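N-isopropylammelide isopropylaminohydrolase (Burkholderia multivorans ATCC 17616, PDB 6NBO) is a zinc-binding member of the amidohydrolase family, whose catalytic domain is built on a TIM-type beta/alpha barrel. Local coordinates at residues E209-L215 with L240-V246; R222-A227 with F252-L257; L266-A270 with A291-V297; V297-G301 with G347-C352. One frame throughout, in Å; residues are numbered along the deposited sequence.

Contact 1: residues E209-L215 with L240-V246; sequences ERYGRGL and LGMQHKV. With EDO (1,2-ethanediol), chain K.
Met242 reaches across to the start of the opposing strand with its terminal methyl, CE lying 3.6 Å from CD1 of Leu215 and crossing that side chain at about a right angle. The same CE stands 3.2 Å from Arg213 O, so the methyl is packed against backbone as well as side chain. The bend at chi3 (69°) turns CE off the otherwise extended chain toward Leu215. CD1 of Leu215 also meets Val246 CG2 at 4.1 Å; these two side chains lie side by side and point the same way, as expected of neighbours on one face of a parallel pair. In that pairing Leu215 N donates to Lys245 O at 2.9 Å, the acceptor met nearly along its C=O axis (166°), and Leu215 is also backbone-bonded to Thr247. Gly214 CA comes within 3.0 Å of Lys245 O.

Lys245 takes a different course, bending at chi3 to bring NZ 3.1 Å from Gly212 O; the ammonium sits above the carbonyl plane, 72° out of it. Water 1 links NZ to Arg213 O. A 1,2-ethanediol accepts from Gly214 N at 2.8 Å and lies along the lysine's aliphatic part.

Gly212 and Gly241 both end helices in Schellman motifs, releasing the chain toward strands 215-219 and 246-250, adjacent parallel strands of the barrel. Phe205 of helix 197-211 touches Leu215, Leu240 and Met242, while Ile233 and Thr237 of helix 223-239 pack on Val246, which places the contact between these helices and the beginnings of the two strands.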
loop_
_atom_site.group_PDB
_atom_site.type_symbol
_atom_site.label_atom_id
_atom_site.label_comp_id
_atom_site.label_asym_id
_atom_site.label_seq_id
_atom_site.Cartn_x
_atom_site.Cartn_y
_atom_site.Cartn_z
ATOM N N GLU A 209 -9.048 -4.554 19.242
ATOM C CA GLU A 209 -8.492 -4.417 20.583
ATOM C C GLU A 209 -8.233 -5.781 21.205
ATOM O O GLU A 209 -7.237 -5.971 21.911
ATOM C CB GLU A 209 -9.445 -3.601 21.459
ATOM C CG GLU A 209 -8.969 -3.385 22.888
ATOM C CD GLU A 209 -8.182 -2.095 23.055
ATOM O OE1 GLU A 209 -7.626 -1.592 22.053
ATOM O OE2 GLU A 209 -8.128 -1.583 24.194
ATOM N N ARG A 210 -9.117 -6.743 20.940
ATOM C CA ARG A 210 -8.956 -8.076 21.511
ATOM C C ARG A 210 -7.675 -8.746 21.032
ATOM O O ARG A 210 -7.025 -9.465 21.797
ATOM C CB ARG A 210 -10.168 -8.939 21.168
ATOM C CG ARG A 210 -9.970 -10.431 21.412
ATOM C CD ARG A 210 -11.302 -11.099 21.704
ATOM N NE ARG A 210 -12.331 -10.629 20.784
ATOM C CZ ARG A 210 -12.899 -11.377 19.845
ATOM N NH1 ARG A 210 -12.561 -12.655 19.707
ATOM N NH2 ARG A 210 -13.817 -10.845 19.055
ATOM N N TYR A 211 -7.292 -8.525 19.779
ATOM C CA TYR A 211 -6.074 -9.101 19.234
ATOM C C TYR A 211 -4.913 -8.119 19.241
ATOM O O TYR A 211 -3.827 -8.464 18.768
ATOM C CB TYR A 211 -6.338 -9.620 17.807
ATOM C CG TYR A 211 -7.232 -10.841 17.852
ATOM C CD1 TYR A 211 -8.612 -10.716 17.873
ATOM C CD2 TYR A 211 -6.686 -12.121 17.953
ATOM C CE1 TYR A 211 -9.428 -11.833 17.952
ATOM C CE2 TYR A 211 -7.485 -13.241 18.036
ATOM C CZ TYR A 211 -8.856 -13.097 18.038
ATOM O OH TYR A 211 -9.651 -14.219 18.120
ATOM N N GLY A 212 -5.110 -6.925 19.790
ATOM C CA GLY A 212 -4.068 -5.914 19.828
ATOM C C GLY A 212 -3.625 -5.437 18.464
ATOM O O GLY A 212 -2.442 -5.129 18.269
ATOM N N ARG A 213 -4.546 -5.356 17.511
ATOM C CA ARG A 213 -4.191 -5.026 16.138
ATOM C C ARG A 213 -4.699 -3.642 15.771
ATOM O O ARG A 213 -5.612 -3.101 16.398
ATOM C CB ARG A 213 -4.765 -6.040 15.144
ATOM C CG ARG A 213 -4.472 -7.482 15.473
ATOM C CD ARG A 213 -2.995 -7.836 15.421
ATOM N NE ARG A 213 -2.849 -9.225 15.840
ATOM C CZ ARG A 213 -3.071 -10.260 15.041
ATOM N NH1 ARG A 213 -3.419 -10.058 13.778
ATOM N NH2 ARG A 213 -2.952 -11.494 15.501
ATOM N N GLY A 214 -4.090 -3.085 14.731
ATOM C CA GLY A 214 -4.569 -1.860 14.141
ATOM C C GLY A 214 -5.691 -2.110 13.154
ATOM O O GLY A 214 -6.098 -3.245 12.892
ATOM N N LEU A 215 -6.195 -1.010 12.589
ATOM C CA LEU A 215 -7.288 -1.051 11.628
ATOM C C LEU A 215 -6.951 -0.193 10.420
ATOM O O LEU A 215 -6.241 0.813 10.525
ATOM C CB LEU A 215 -8.612 -0.547 12.227
ATOM C CG LEU A 215 -9.095 -1.274 13.479
ATOM C CD1 LEU A 215 -8.633 -0.534 14.732
ATOM C CD2 LEU A 215 -10.590 -1.390 13.430
ATOM N N LEU A 240 -9.303 4.717 22.938
ATOM C CA LEU A 240 -8.568 3.478 23.166
ATOM C C LEU A 240 -7.054 3.654 23.111
ATOM O O LEU A 240 -6.325 2.663 23.218
ATOM C CB LEU A 240 -9.003 2.420 22.153
ATOM C CG LEU A 240 -10.469 2.008 22.295
ATOM C CD1 LEU A 240 -10.870 1.039 21.192
ATOM C CD2 LEU A 240 -10.704 1.396 23.671
ATOM N N GLY A 241 -6.567 4.882 22.954
ATOM C CA GLY A 241 -5.132 5.095 22.840
ATOM C C GLY A 241 -4.499 4.354 21.682
ATOM O O GLY A 241 -3.379 3.847 21.811
ATOM N N MET A 242 -5.187 4.281 20.548
ATOM C CA MET A 242 -4.673 3.524 19.404
ATOM C C MET A 242 -3.853 4.402 18.467
ATOM O O MET A 242 -4.067 4.472 17.257
ATOM C CB MET A 242 -5.818 2.837 18.681
ATOM C CG MET A 242 -6.388 1.700 19.504
ATOM S SD MET A 242 -7.500 0.655 18.588
ATOM C CE MET A 242 -6.358 -0.146 17.464
ATOM N N GLN A 243 -2.861 5.041 19.082
ATOM C CA GLN A 243 -1.906 5.909 18.410
ATOM C C GLN A 243 -1.182 5.193 17.281
ATOM O O GLN A 243 -0.586 4.133 17.483
ATOM C CB GLN A 243 -0.890 6.395 19.448
ATOM C CG GLN A 243 -0.002 7.515 18.998
ATOM C CD GLN A 243 -0.749 8.818 18.892
ATOM O OE1 GLN A 243 -1.883 8.930 19.359
ATOM N NE2 GLN A 243 -0.123 9.816 18.272
ATOM N N HIS A 244 -1.207 5.800 16.093
ATOM C CA HIS A 244 -0.481 5.269 14.945
ATOM C C HIS A 244 -0.897 3.831 14.622
ATOM O O HIS A 244 -0.092 3.049 14.110
ATOM C CB HIS A 244 1.042 5.342 15.166
ATOM C CG HIS A 244 1.590 6.738 15.302
ATOM N ND1 HIS A 244 1.771 7.354 16.521
ATOM C CD2 HIS A 244 2.042 7.615 14.374
ATOM C CE1 HIS A 244 2.286 8.559 16.340
ATOM N NE2 HIS A 244 2.462 8.743 15.047
ATOM N N LYS A 245 -2.129 3.463 14.936
ATOM C CA LYS A 245 -2.630 2.134 14.615
ATOM C C LYS A 245 -3.862 2.151 13.724
ATOM O O LYS A 245 -4.389 1.079 13.406
ATOM C CB LYS A 245 -2.944 1.359 15.901
ATOM C CG LYS A 245 -1.699 0.790 16.570
ATOM C CD LYS A 245 -2.047 0.059 17.850
ATOM C CE LYS A 245 -1.709 -1.421 17.770
ATOM N NZ LYS A 245 -2.092 -2.118 19.036
ATOM N N VAL A 246 -4.333 3.322 13.294
ATOM C CA VAL A 246 -5.525 3.412 12.452
ATOM C C VAL A 246 -5.169 4.127 11.155
ATOM O O VAL A 246 -4.466 5.142 11.165
ATOM C CB VAL A 246 -6.676 4.136 13.190
ATOM C CG1 VAL A 246 -7.860 4.401 12.238
ATOM C CG2 VAL A 246 -7.132 3.312 14.380
HETATM C C1 EDO K . -0.528 -3.053 13.856
HETATM O O1 EDO K . -1.362 -3.877 14.662
HETATM C C2 EDO K . -0.904 -1.590 13.982
HETATM O O2 EDO K . -0.166 -0.907 12.970
HETATM O O HOH W 1 -5.234 -2.669 19.321
#

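Contact 2: residues R222-A227 with F252-L257; sequences RGSMGA and FCLGDL
The backbones approach most closely where Arg222 and Cys253 have CA atoms 4.6 Å apart, near the start of helix 223-239 and at the short, weakly bonded helix 253-256. Gly223, with positive phi, directs its N-H to Asp256 OD2 at 2.9 Å; the amide comes from the side away from OD1, tilted 34° from the carboxylate plane. Arg222 forms a salt bridge with the same carboxylate, NE and NH2 each taking one oxygen: NE donates to OD2 at 2.8 Å, nearly straight (168°), and NH2 donates to OD1 at 2.8 Å. Guanidinium and carboxylate are nearly coplanar, 22° apart, and bends at chi2 and chi3 curl the arginine so that its NE edge faces Asp256. OD2 therefore has two donors, which should help fix the rotation of the carboxylate.

In this barrel the segments follow the C-terminal ends of strands 215-219 and 246-250, the end where the zinc ions lie; His250, a zinc ligand, meets the ring of Phe252. Beyond the salt bridge the contact becomes apolar. Cys253 SG lies 3.6 Å from Gly226 C, against helix backbone. Ala227 CB rests on Leu257 CD1 at 3.9 Å, and Leu257 touches Leu265 of helix 259-272.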
loop_
_atom_site.group_PDB
_atom_site.type_symbol
_atom_site.label_atom_id
_atom_site.label_comp_id
_atom_site.label_asym_id
_atom_site.label_seq_id
_atom_site.Cartn_x
_atom_site.Cartn_y
_atom_site.Cartn_z
ATOM N N ARG A 222 -19.458 10.198 1.339
ATOM C CA ARG A 222 -19.244 11.542 0.843
ATOM C C ARG A 222 -19.763 12.573 1.832
ATOM O O ARG A 222 -20.679 12.301 2.615
ATOM C CB ARG A 222 -19.937 11.702 -0.507
ATOM C CG ARG A 222 -19.452 10.697 -1.537
ATOM C CD ARG A 222 -18.067 11.089 -2.039
ATOM N NE ARG A 222 -18.079 12.483 -2.469
ATOM C CZ ARG A 222 -18.499 12.885 -3.663
ATOM N NH1 ARG A 222 -18.916 11.991 -4.553
ATOM N NH2 ARG A 222 -18.496 14.173 -3.970
ATOM N N GLY A 223 -19.152 13.759 1.800
ATOM C CA GLY A 223 -19.741 14.934 2.439
ATOM C C GLY A 223 -19.892 14.795 3.942
ATOM O O GLY A 223 -19.023 14.259 4.634
ATOM N N SER A 224 -21.027 15.287 4.456
ATOM C CA SER A 224 -21.240 15.364 5.902
ATOM C C SER A 224 -21.361 13.986 6.544
ATOM O O SER A 224 -20.938 13.797 7.692
ATOM C CB SER A 224 -22.495 16.190 6.192
ATOM O OG SER A 224 -23.562 15.763 5.367
ATOM N N MET A 225 -21.923 13.013 5.830
ATOM C CA MET A 225 -21.976 11.657 6.369
ATOM C C MET A 225 -20.576 11.097 6.594
ATOM O O MET A 225 -20.281 10.543 7.658
ATOM C CB MET A 225 -22.764 10.747 5.435
ATOM C CG MET A 225 -22.657 9.289 5.840
ATOM S SD MET A 225 -23.311 8.196 4.586
ATOM C CE MET A 225 -25.034 8.455 4.704
ATOM N N GLY A 226 -19.693 11.233 5.601
ATOM C CA GLY A 226 -18.323 10.766 5.782
ATOM C C GLY A 226 -17.610 11.484 6.916
ATOM O O GLY A 226 -16.865 10.869 7.686
ATOM N N ALA A 227 -17.843 12.791 7.048
ATOM C CA ALA A 227 -17.221 13.539 8.138
ATOM C C ALA A 227 -17.713 13.046 9.491
ATOM O O ALA A 227 -16.941 12.977 10.456
ATOM C CB ALA A 227 -17.500 15.032 7.981
ATOM N N PHE A 252 -12.713 10.143 0.666
ATOM C CA PHE A 252 -13.200 11.108 -0.316
ATOM C C PHE A 252 -13.845 12.328 0.334
ATOM O O PHE A 252 -13.795 13.427 -0.233
ATOM C CB PHE A 252 -14.219 10.451 -1.254
ATOM C CG PHE A 252 -13.715 9.221 -1.946
ATOM C CD1 PHE A 252 -12.404 9.136 -2.384
ATOM C CD2 PHE A 252 -14.562 8.150 -2.164
ATOM C CE1 PHE A 252 -11.946 7.994 -3.027
ATOM C CE2 PHE A 252 -14.116 7.010 -2.805
ATOM C CZ PHE A 252 -12.807 6.931 -3.241
ATOM N N CYS A 253 -14.471 12.164 1.503
ATOM C CA CYS A 253 -15.173 13.301 2.096
ATOM C C CYS A 253 -14.234 14.458 2.409
ATOM O O CYS A 253 -14.689 15.605 2.484
ATOM C CB CYS A 253 -15.916 12.876 3.367
ATOM S SG CYS A 253 -14.857 12.344 4.742
ATOM N N LEU A 254 -12.937 14.185 2.572
ATOM C CA LEU A 254 -11.971 15.248 2.817
ATOM C C LEU A 254 -11.815 16.164 1.611
ATOM O O LEU A 254 -11.305 17.278 1.757
ATOM C CB LEU A 254 -10.615 14.643 3.213
ATOM C CG LEU A 254 -10.552 13.882 4.550
ATOM C CD1 LEU A 254 -9.196 13.180 4.751
ATOM C CD2 LEU A 254 -10.834 14.821 5.718
ATOM N N GLY A 255 -12.240 15.727 0.427
ATOM C CA GLY A 255 -12.339 16.618 -0.711
ATOM C C GLY A 255 -13.666 17.330 -0.850
ATOM O O GLY A 255 -13.764 18.281 -1.630
ATOM N N ASP A 256 -14.692 16.904 -0.102
ATOM C CA ASP A 256 -16.003 17.557 -0.130
ATOM C C ASP A 256 -16.130 18.701 0.866
ATOM O O ASP A 256 -16.880 19.656 0.618
ATOM C CB ASP A 256 -17.117 16.551 0.185
ATOM C CG ASP A 256 -17.239 15.459 -0.849
ATOM O OD1 ASP A 256 -17.175 15.755 -2.057
ATOM O OD2 ASP A 256 -17.416 14.295 -0.450
ATOM N N LEU A 257 -15.432 18.623 1.991
ATOM C CA LEU A 257 -15.675 19.532 3.102
ATOM C C LEU A 257 -15.100 20.918 2.839
ATOM O O LEU A 257 -14.110 21.080 2.122
ATOM C CB LEU A 257 -15.067 18.965 4.382
ATOM C CG LEU A 257 -15.681 17.659 4.878
ATOM C CD1 LEU A 257 -14.914 17.165 6.087
ATOM C CD2 LEU A 257 -17.142 17.862 5.213
#

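Contact 3: residues L266-A270 with A291-V297; sequences LARMA and ACRAAGV
Leu266 meets four residues of the opposing segment. Its CB lies 3.6 Å from Ala295 CB, while its two methyls part: CD1 turns to the Ala291 carbonyl, and CD2 touches both Cys292 SG and Val297 CG2, 3.9 Å from each. Val297 crosses the leucine at about a right angle. Its CG2, placed anti to the carbonyl carbon, packs against helix 266-270, 3.2 Å from Leu266 O and 4.0 Å from Met269 CB. One turn on from the leucine, Ala270 CB packs over backbone, 3.2 Å from Ala295 O. No direct hydrogen bond joins the segments; water 2 donates to Ala270 O and, weakly, to Gly296 O.

The axes of helices 266-270 and 291-295 cross at -56° and come within 9.4 Å. These are successive outer helices of the barrel, with strand 275-278 between them in the chain. A Schellman motif at Gly296 (phi 87°) ends the second helix and brings Val297 back against helix 266-270. Further out, Val276 of strand 275-278 touches both Cys292 and Val297, and Leu234 of helix 223-239 packs on Met269. Salt bridges from Arg268 to Asp231 and from Arg293 to Glu342 tie the two helices to their other neighbours.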
loop_
_atom_site.group_PDB
_atom_site.type_symbol
_atom_site.label_atom_id
_atom_site.label_comp_id
_atom_site.label_asym_id
_atom_site.label_seq_id
_atom_site.Cartn_x
_atom_site.Cartn_y
_atom_site.Cartn_z
ATOM N N LEU A 266 -8.165 16.878 9.780
ATOM C CA LEU A 266 -6.783 16.515 9.500
ATOM C C LEU A 266 -5.897 16.764 10.711
ATOM O O LEU A 266 -4.971 15.992 10.978
ATOM C CB LEU A 266 -6.272 17.303 8.298
ATOM C CG LEU A 266 -6.845 16.947 6.934
ATOM C CD1 LEU A 266 -6.315 17.963 5.921
ATOM C CD2 LEU A 266 -6.465 15.517 6.540
ATOM N N ALA A 267 -6.158 17.849 11.451
ATOM C CA ALA A 267 -5.378 18.119 12.655
ATOM C C ALA A 267 -5.513 16.978 13.651
ATOM O O ALA A 267 -4.521 16.540 14.242
ATOM C CB ALA A 267 -5.810 19.445 13.289
ATOM N N ARG A 268 -6.731 16.450 13.810
ATOM C CA ARG A 268 -6.945 15.333 14.723
ATOM C C ARG A 268 -6.238 14.083 14.234
ATOM O O ARG A 268 -5.632 13.356 15.032
ATOM C CB ARG A 268 -8.441 15.069 14.886
ATOM C CG ARG A 268 -9.152 16.196 15.622
ATOM C CD ARG A 268 -10.655 16.066 15.494
ATOM N NE ARG A 268 -11.152 14.859 16.144
ATOM C CZ ARG A 268 -12.399 14.428 16.032
ATOM N NH1 ARG A 268 -13.255 15.110 15.290
ATOM N NH2 ARG A 268 -12.780 13.319 16.651
ATOM N N MET A 269 -6.315 13.809 12.926
ATOM C CA MET A 269 -5.602 12.667 12.374
ATOM C C MET A 269 -4.099 12.783 12.605
ATOM O O MET A 269 -3.445 11.804 12.978
ATOM C CB MET A 269 -5.921 12.533 10.881
ATOM C CG MET A 269 -7.419 12.352 10.628
ATOM S SD MET A 269 -7.857 12.533 8.899
ATOM C CE MET A 269 -6.913 11.188 8.240
ATOM N N ALA A 270 -3.529 13.971 12.394
ATOM C CA ALA A 270 -2.099 14.137 12.623
ATOM C C ALA A 270 -1.747 13.835 14.077
ATOM O O ALA A 270 -0.791 13.105 14.363
ATOM C CB ALA A 270 -1.667 15.557 12.255
ATOM N N ALA A 291 -2.756 19.396 1.305
ATOM C CA ALA A 291 -3.456 19.754 2.540
ATOM C C ALA A 291 -3.137 18.774 3.660
ATOM O O ALA A 291 -2.921 19.182 4.810
ATOM C CB ALA A 291 -4.966 19.827 2.309
ATOM N N CYS A 292 -3.120 17.473 3.356
ATOM C CA CYS A 292 -2.691 16.492 4.347
ATOM C C CYS A 292 -1.283 16.797 4.839
ATOM O O CYS A 292 -1.030 16.845 6.050
ATOM C CB CYS A 292 -2.753 15.083 3.753
ATOM S SG CYS A 292 -4.412 14.584 3.312
ATOM N N ARG A 293 -0.360 17.017 3.905
ATOM C CA ARG A 293 1.031 17.285 4.255
ATOM C C ARG A 293 1.143 18.510 5.151
ATOM O O ARG A 293 1.845 18.488 6.169
ATOM C CB ARG A 293 1.841 17.476 2.973
ATOM C CG ARG A 293 3.308 17.792 3.170
ATOM C CD ARG A 293 3.993 18.032 1.817
ATOM N NE ARG A 293 5.450 17.971 1.913
ATOM C CZ ARG A 293 6.145 16.836 1.956
ATOM N NH1 ARG A 293 5.517 15.661 1.917
ATOM N NH2 ARG A 293 7.471 16.871 2.045
ATOM N N ALA A 294 0.436 19.583 4.797
ATOM C CA ALA A 294 0.496 20.806 5.588
ATOM C C ALA A 294 -0.057 20.589 6.985
ATOM O O ALA A 294 0.391 21.234 7.938
ATOM C CB ALA A 294 -0.263 21.926 4.875
ATOM N N ALA A 295 -1.018 19.681 7.137
ATOM C CA ALA A 295 -1.586 19.403 8.449
ATOM C C ALA A 295 -0.777 18.384 9.231
ATOM O O ALA A 295 -1.083 18.146 10.402
ATOM C CB ALA A 295 -3.037 18.911 8.315
ATOM N N GLY A 296 0.238 17.780 8.627
ATOM C CA GLY A 296 1.007 16.771 9.319
ATOM C C GLY A 296 0.452 15.370 9.202
ATOM O O GLY A 296 0.791 14.514 10.026
ATOM N N VAL A 297 -0.389 15.108 8.207
ATOM C CA VAL A 297 -0.998 13.797 8.001
ATOM C C VAL A 297 -0.180 13.050 6.955
ATOM O O VAL A 297 0.038 13.554 5.851
ATOM C CB VAL A 297 -2.469 13.922 7.569
ATOM C CG1 VAL A 297 -3.048 12.532 7.241
ATOM C CG2 VAL A 297 -3.290 14.578 8.660
HETATM O O HOH W 2 0.655 11.808 12.212
#

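Contact 4: residues V297-G301 with G347-C352; sequences VTVIG and GAARGC
Ile300 and Thr298 both lean on helix 347-352, but with different parts of their side chains. Ile300 forks over the helix: CD1 lies 3.6 Å from Gly351 C, and CG2, anti to the backbone N, reaches Ala348 CB at 4.1 Å and Cys352 SG at 3.9 Å. Gly351 has no side chain, and Ile300 settles directly on helix backbone. Thr298 presents its methyl to the same turn, CG2 standing 3.2 Å from Gly347 O. In the conformer modelled here, one of two for Arg350, NH2 comes near both branches of Thr298, 3.6 Å from OG1 with no hydrogen bond. It donates instead to water 3, which also takes a weak bond from Val299 N, and NH1 forms a salt bridge with Glu342; these contacts are less certain.

The axes of strand 299-301 and the helix pass 6.7 Å apart at -111°, a close approach consistent with Gly347 and Gly351 facing the strand and the small Ala348 beside them. Strand 299-301 is the last of the parallel barrel strands, hydrogen-bonded to strand 275-278 at Val276 and Thr278 and to Gly64 of strand 56-66 at Gly301, while Val299 turns from helix 347-352 toward Cys292 of helix 289-295.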
loop_
_atom_site.group_PDB
_atom_site.type_symbol
_atom_site.label_atom_id
_atom_site.label_comp_id
_atom_site.label_asym_id
_atom_site.label_seq_id
_atom_site.Cartn_x
_atom_site.Cartn_y
_atom_site.Cartn_z
ATOM N N VAL A 297 -0.389 15.108 8.207
ATOM C CA VAL A 297 -0.998 13.797 8.001
ATOM C C VAL A 297 -0.180 13.050 6.955
ATOM O O VAL A 297 0.038 13.554 5.851
ATOM C CB VAL A 297 -2.469 13.922 7.569
ATOM C CG1 VAL A 297 -3.048 12.532 7.241
ATOM C CG2 VAL A 297 -3.290 14.578 8.660
ATOM N N THR A 298 0.275 11.852 7.299
ATOM C CA THR A 298 1.003 11.027 6.342
ATOM C C THR A 298 0.077 10.509 5.247
ATOM O O THR A 298 -1.029 10.034 5.523
ATOM C CB THR A 298 1.646 9.851 7.058
ATOM O OG1 THR A 298 2.553 10.354 8.040
ATOM C CG2 THR A 298 2.403 8.952 6.065
ATOM N N VAL A 299 0.540 10.575 3.999
ATOM C CA VAL A 299 -0.233 10.121 2.845
ATOM C C VAL A 299 0.405 8.853 2.286
ATOM O O VAL A 299 1.604 8.832 1.978
ATOM C CB VAL A 299 -0.343 11.204 1.759
ATOM C CG1 VAL A 299 -1.153 10.672 0.571
ATOM C CG2 VAL A 299 -1.028 12.447 2.325
ATOM N N ILE A 300 -0.411 7.806 2.151
ATOM C CA ILE A 300 -0.029 6.508 1.597
ATOM C C ILE A 300 -0.635 6.387 0.203
ATOM O O ILE A 300 -1.845 6.575 0.035
ATOM C CB ILE A 300 -0.537 5.361 2.496
ATOM C CG1 ILE A 300 -0.036 5.516 3.942
ATOM C CG2 ILE A 300 -0.136 3.998 1.904
ATOM C CD1 ILE A 300 -0.805 4.651 4.937
ATOM N N GLY A 301 0.182 6.059 -0.790
ATOM C CA GLY A 301 -0.335 5.817 -2.128
ATOM C C GLY A 301 -0.695 4.351 -2.333
ATOM O O GLY A 301 -0.100 3.459 -1.738
ATOM N N GLY A 347 6.906 7.891 2.715
ATOM C CA GLY A 347 5.624 8.211 3.333
ATOM C C GLY A 347 4.729 6.993 3.466
ATOM O O GLY A 347 4.112 6.774 4.512
ATOM N N ALA A 348 4.653 6.175 2.412
ATOM C CA ALA A 348 3.891 4.931 2.495
ATOM C C ALA A 348 4.451 4.011 3.572
ATOM O O ALA A 348 3.694 3.374 4.316
ATOM C CB ALA A 348 3.907 4.210 1.144
ATOM N N ALA A 349 5.780 3.900 3.652
ATOM C CA ALA A 349 6.365 3.028 4.662
ATOM C C ALA A 349 6.060 3.542 6.064
ATOM O O ALA A 349 5.680 2.768 6.952
ATOM C CB ALA A 349 7.878 2.896 4.437
ATOM N N ARG A 350 6.236 4.849 6.290
ATOM C CA ARG A 350 5.893 5.446 7.578
ATOM C C ARG A 350 4.416 5.224 7.898
ATOM O O ARG A 350 4.056 4.776 8.995
ATOM C CB ARG A 350 6.219 6.943 7.544
ATOM C CG ARG A 350 6.428 7.617 8.883
ATOM C CD ARG A 350 6.640 9.133 8.703
ATOM N NE ARG A 350 7.454 9.452 7.524
ATOM C CZ ARG A 350 7.022 10.143 6.471
ATOM N NH1 ARG A 350 7.840 10.374 5.448
ATOM N NH2 ARG A 350 5.778 10.619 6.442
ATOM N N GLY A 351 3.546 5.531 6.941
ATOM C CA GLY A 351 2.119 5.405 7.184
ATOM C C GLY A 351 1.699 3.984 7.504
ATOM O O GLY A 351 0.846 3.765 8.361
ATOM N N CYS A 352 2.283 3.000 6.815
ATOM C CA CYS A 352 1.904 1.605 7.029
ATOM C C CYS A 352 2.655 0.935 8.168
ATOM O O CYS A 352 2.315 -0.196 8.533
ATOM C CB CYS A 352 2.140 0.778 5.752
ATOM S SG CYS A 352 1.057 1.232 4.380
HETATM O O HOH W 3 3.782 11.650 4.256
#

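Overall arrangement
Contacts 1 and 2 alternate along the chain, both joining segments that flank strands 215-219 and 246-250: contact 1 lies where those strands begin, contact 2 after they end, with centres 24 Å apart. Contact 3 comes next, joining helices 259-272 and 289-295, and touches contact 2 through Leu254 CD1 and Leu266 CD2 at 4.0 Å. Contact 4 follows, sharing Val297 with contact 3; their centres are 12 Å apart, and Cys292 CB meets Val299 CG2 at 3.5 Å. The series thus follows the later part of the barrel up to its last parallel strand, 299-301. Contact 2 lies nearest the metal, Phe252 about 6 Å from a zinc ion by its side chain.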